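Local structure of 3,4-dihydroxy-2-butanone 4-phosphate synthase (Candida albicans, 1TKS) at residues E27-E32 against R177-I182. The protein catalyses the conversion of D-ribulose 5-phosphate to formate and 3,4-dihydroxy-2-butanone 4-phosphate, a step of riboflavin biosynthesis that probably depends on magnesium or manganese. Residues are numbered along the deposited sequence; the frame is centred on the assembly and turned at random.
Sequences EDRENE and RLDDCI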
ATOM      1  N   GLU B  27       6.640  12.558  22.674  1.00  9.22           N
ATOM      2  CA  GLU B  27       5.527  13.438  23.001  1.00  9.12           C
ATOM      3  C   GLU B  27       5.320  14.645  22.087  1.00  8.71           C
ATOM      4  O   GLU B  27       4.323  15.348  22.222  1.00  9.56           O
ATOM      5  CB  GLU B  27       5.659  13.936  24.446  1.00 11.46           C
ATOM      6  CG  GLU B  27       5.810  12.836  25.487  1.00 13.74           C
ATOM      7  CD  GLU B  27       5.604  13.345  26.902  1.00 17.94           C
ATOM      8  OE1 GLU B  27       5.739  14.567  27.123  1.00 19.11           O
ATOM      9  OE2 GLU B  27       5.318  12.526  27.801  1.00 19.52           O
ATOM     10  N   ASP B  28       6.236  14.881  21.151  1.00  9.47           N
ATOM     11  CA  ASP B  28       6.129  16.050  20.272  1.00  9.88           C
ATOM     12  C   ASP B  28       4.828  16.157  19.482  1.00 10.67           C
ATOM     13  O   ASP B  28       4.379  15.195  18.864  1.00  8.83           O
ATOM     14  CB  ASP B  28       7.307  16.108  19.297  1.00  9.50           C
ATOM     15  CG  ASP B  28       7.543  17.508  18.770  1.00 12.34           C
ATOM     16  OD1 ASP B  28       8.079  18.347  19.529  1.00 11.96           O
ATOM     17  OD2 ASP B  28       7.180  17.776  17.607  1.00 15.56           O
ATOM     18  N   ARG B  29       4.234  17.346  19.498  1.00 11.54           N
ATOM     19  CA  ARG B  29       2.981  17.581  18.795  1.00 11.96           C
ATOM     20  C   ARG B  29       3.065  17.348  17.291  1.00 11.11           C
ATOM     21  O   ARG B  29       2.059  17.028  16.660  1.00 11.23           O
ATOM     22  CB  ARG B  29       2.487  19.009  19.042  1.00 15.82           C
ATOM     23  CG  ARG B  29       2.180  19.341  20.489  1.00 21.71           C
ATOM     24  CD  ARG B  29       0.892  18.687  20.953  1.00 26.71           C
ATOM     25  NE  ARG B  29       0.505  19.142  22.286  1.00 31.00           N
ATOM     26  CZ  ARG B  29      -0.609  18.770  22.907  1.00 32.14           C
ATOM     27  NH1 ARG B  29      -0.884  19.236  24.119  1.00 34.52           N
ATOM     28  NH2 ARG B  29      -1.452  17.936  22.313  1.00 32.11           N
ATOM     29  N   GLU B  30       4.252  17.498  16.712  1.00 11.05           N
ATOM     30  CA  GLU B  30       4.392  17.321  15.268  1.00 10.58           C
ATOM     31  C   GLU B  30       4.580  15.883  14.802  1.00 10.64           C
ATOM     32  O   GLU B  30       4.609  15.621  13.603  1.00 10.69           O
ATOM     33  CB  GLU B  30       5.534  18.187  14.738  1.00 11.10           C
ATOM     34  CG  GLU B  30       5.285  19.677  14.911  1.00 13.33           C
ATOM     35  CD  GLU B  30       6.219  20.531  14.078  1.00 14.67           C
ATOM     36  OE1 GLU B  30       7.419  20.609  14.407  1.00 13.80           O
ATOM     37  OE2 GLU B  30       5.747  21.118  13.086  1.00 17.14           O
ATOM     38  N   ASN B  31       4.702  14.951  15.742  1.00  9.24           N
ATOM     39  CA  ASN B  31       4.871  13.547  15.379  1.00  9.89           C
ATOM     40  C   ASN B  31       3.661  13.041  14.602  1.00 10.44           C
ATOM     41  O   ASN B  31       2.531  13.460  14.856  1.00 10.04           O
ATOM     42  CB  ASN B  31       5.023  12.680  16.630  1.00  9.89           C
ATOM     43  CG  ASN B  31       6.370  12.836  17.303  1.00 11.08           C
ATOM     44  OD1 ASN B  31       6.503  12.583  18.502  1.00 11.96           O
ATOM     45  ND2 ASN B  31       7.381  13.230  16.537  1.00 11.88           N
ATOM     46  N   GLU B  32       3.907  12.129  13.666  1.00 10.56           N
ATOM     47  CA  GLU B  32       2.841  11.527  12.874  1.00 11.62           C
ATOM     48  C   GLU B  32       2.573  10.151  13.490  1.00 11.04           C
ATOM     49  O   GLU B  32       3.511   9.427  13.837  1.00 11.47           O
ATOM     50  CB  GLU B  32       3.270  11.388  11.413  1.00 13.73           C
ATOM     51  CG  GLU B  32       3.861  12.664  10.824  1.00 16.98           C
ATOM     52  CD  GLU B  32       4.043  12.578   9.325  1.00 17.02           C
ATOM     53  OE1 GLU B  32       4.442  11.499   8.837  1.00 21.03           O
ATOM     54  OE2 GLU B  32       3.794  13.593   8.639  1.00 18.87           O
ATOM     55  N   ARG B 177      -1.139  14.164  12.676  1.00 10.69           N
ATOM     56  CA  ARG B 177      -0.201  14.667  13.680  1.00 11.69           C
ATOM     57  C   ARG B 177      -0.793  14.282  15.035  1.00 10.28           C
ATOM     58  O   ARG B 177      -1.873  13.696  15.085  1.00  8.72           O
ATOM     59  CB  ARG B 177      -0.100  16.188  13.579  1.00 14.00           C
ATOM     60  CG  ARG B 177       0.281  16.699  12.207  1.00 21.04           C
ATOM     61  CD  ARG B 177       1.744  16.420  11.918  1.00 19.90           C
ATOM     62  NE  ARG B 177       2.151  16.889  10.593  1.00 22.03           N
ATOM     63  CZ  ARG B 177       3.406  16.883  10.153  1.00 22.61           C
ATOM     64  NH1 ARG B 177       3.688  17.316   8.933  1.00 23.37           N
ATOM     65  NH2 ARG B 177       4.386  16.449  10.935  1.00 22.30           N
ATOM     66  N   LEU B 178      -0.121  14.643  16.127  1.00 10.27           N
ATOM     67  CA  LEU B 178      -0.603  14.281  17.460  1.00  9.98           C
ATOM     68  C   LEU B 178      -2.046  14.687  17.737  1.00 10.23           C
ATOM     69  O   LEU B 178      -2.850  13.866  18.188  1.00  8.66           O
ATOM     70  CB  LEU B 178       0.300  14.861  18.555  1.00 10.60           C
ATOM     71  CG  LEU B 178      -0.069  14.439  19.991  1.00 11.36           C
ATOM     72  CD1 LEU B 178       0.107  12.925  20.141  1.00 10.65           C
ATOM     73  CD2 LEU B 178       0.805  15.178  21.002  1.00 10.21           C
ATOM     74  N   ASP B 179      -2.384  15.944  17.474  1.00 10.18           N
ATOM     75  CA  ASP B 179      -3.739  16.398  17.736  1.00 10.83           C
ATOM     76  C   ASP B 179      -4.780  15.548  17.026  1.00 10.07           C
ATOM     77  O   ASP B 179      -5.775  15.142  17.625  1.00  9.78           O
ATOM     78  CB  ASP B 179      -3.897  17.870  17.351  1.00 12.72           C
ATOM     79  CG  ASP B 179      -3.338  18.805  18.407  1.00 17.32           C
ATOM     80  OD1 ASP B 179      -2.849  18.303  19.437  1.00 20.04           O
ATOM     81  OD2 ASP B 179      -3.393  20.037  18.212  1.00 18.65           O
ATOM     82  N   ASP B 180      -4.550  15.263  15.752  1.00 10.01           N
ATOM     83  CA  ASP B 180      -5.498  14.449  15.009  1.00  9.86           C
ATOM     84  C   ASP B 180      -5.501  13.011  15.527  1.00  9.91           C
ATOM     85  O   ASP B 180      -6.531  12.341  15.491  1.00 10.18           O
ATOM     86  CB  ASP B 180      -5.179  14.490  13.514  1.00 11.70           C
ATOM     87  CG  ASP B 180      -5.707  15.749  12.839  1.00 12.00           C
ATOM     88  OD1 ASP B 180      -5.324  16.019  11.684  1.00 14.19           O
ATOM     89  OD2 ASP B 180      -6.517  16.468  13.464  1.00 15.08           O
ATOM     90  N   CYS B 181      -4.359  12.540  16.018  1.00  8.77           N
ATOM     91  CA  CYS B 181      -4.288  11.182  16.550  1.00  7.91           C
ATOM     92  C   CYS B 181      -5.092  11.068  17.835  1.00  8.23           C
ATOM     93  O   CYS B 181      -5.741  10.051  18.084  1.00 10.13           O
ATOM     94  CB  CYS B 181      -2.837  10.777  16.820  1.00  9.37           C
ATOM     95  SG  CYS B 181      -1.867  10.482  15.315  1.00  9.84           S
ATOM     96  N   ILE B 182      -5.026  12.111  18.658  1.00  9.43           N
ATOM     97  CA  ILE B 182      -5.764  12.149  19.915  1.00 10.54           C
ATOM     98  C   ILE B 182      -7.252  12.087  19.582  1.00 10.38           C
ATOM     99  O   ILE B 182      -8.014  11.351  20.206  1.00 11.27           O
ATOM    100  CB  ILE B 182      -5.451  13.450  20.692  1.00 10.62           C
ATOM    101  CG1 ILE B 182      -3.993  13.436  21.147  1.00 11.55           C
ATOM    102  CG2 ILE B 182      -6.399  13.602  21.875  1.00 11.21           C
ATOM    103  CD1 ILE B 182      -3.545  14.704  21.843  1.00 10.91           C
TER
HETATM  104  O   HOH W   1      -0.504  18.030  16.420  1.00 12.85           O
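The acidic loop between strands 21-24 and 34-38, which carries the likely magnesium ligand Glu-30, meets the first turn of helix 178-188 through Arg-29, Glu-30 and Glu-32 on one side and Arg-177, Leu-178 and Asp-179 on the other. Arg-177, the N-cap residue of the helix, turns the edge of its guanidinium to the loop, and NH2 donates to Glu-30 O at 2.8 Å. The oxygen lies at the guanidinium edge, in the plane of the group, and the donor lies in the carbonyl plane. A bend at chi2 (-73°) folds the Arg-177 chain back to this carbonyl. Glu-32 runs alongside in the same direction and sets OE2 over one guanidinium face, 3.6 Å from Arg-177 CZ. The salt bridge from Glu-32 OE2 to Arg-177 NH2 is long, 3.7 Å, and one of charges alone, since no N-H points at the oxygen.

The loop turns here through a type I beta turn from Asp-28 to Asn-31, reinforced by an Asx turn in which Asp-28 OD2 accepts from Glu-30 N. The turn presents Arg-29 O to the helix start, where Leu-178 N donates to it at 3.3 Å and a water donating to the same oxygen accepts from Asp-179 N, so Arg-29 O meets one amide of the first turn directly and the next through water. Arg-29 also bends at chi2 (-74°), which brings its CD to 3.5 Å from Leu-178 CD2 and NH2 to 3.2 Å from Asp-179 OD1 in a salt bridge, guanidinium and carboxylate planes 74° apart. Ile-182 CD1 approaches the edge of that guanidinium. The buried side chain of Leu-178 also packs on Met-24 of strand 21-24, while Glu-32 touches Thr-99 of the second subunit.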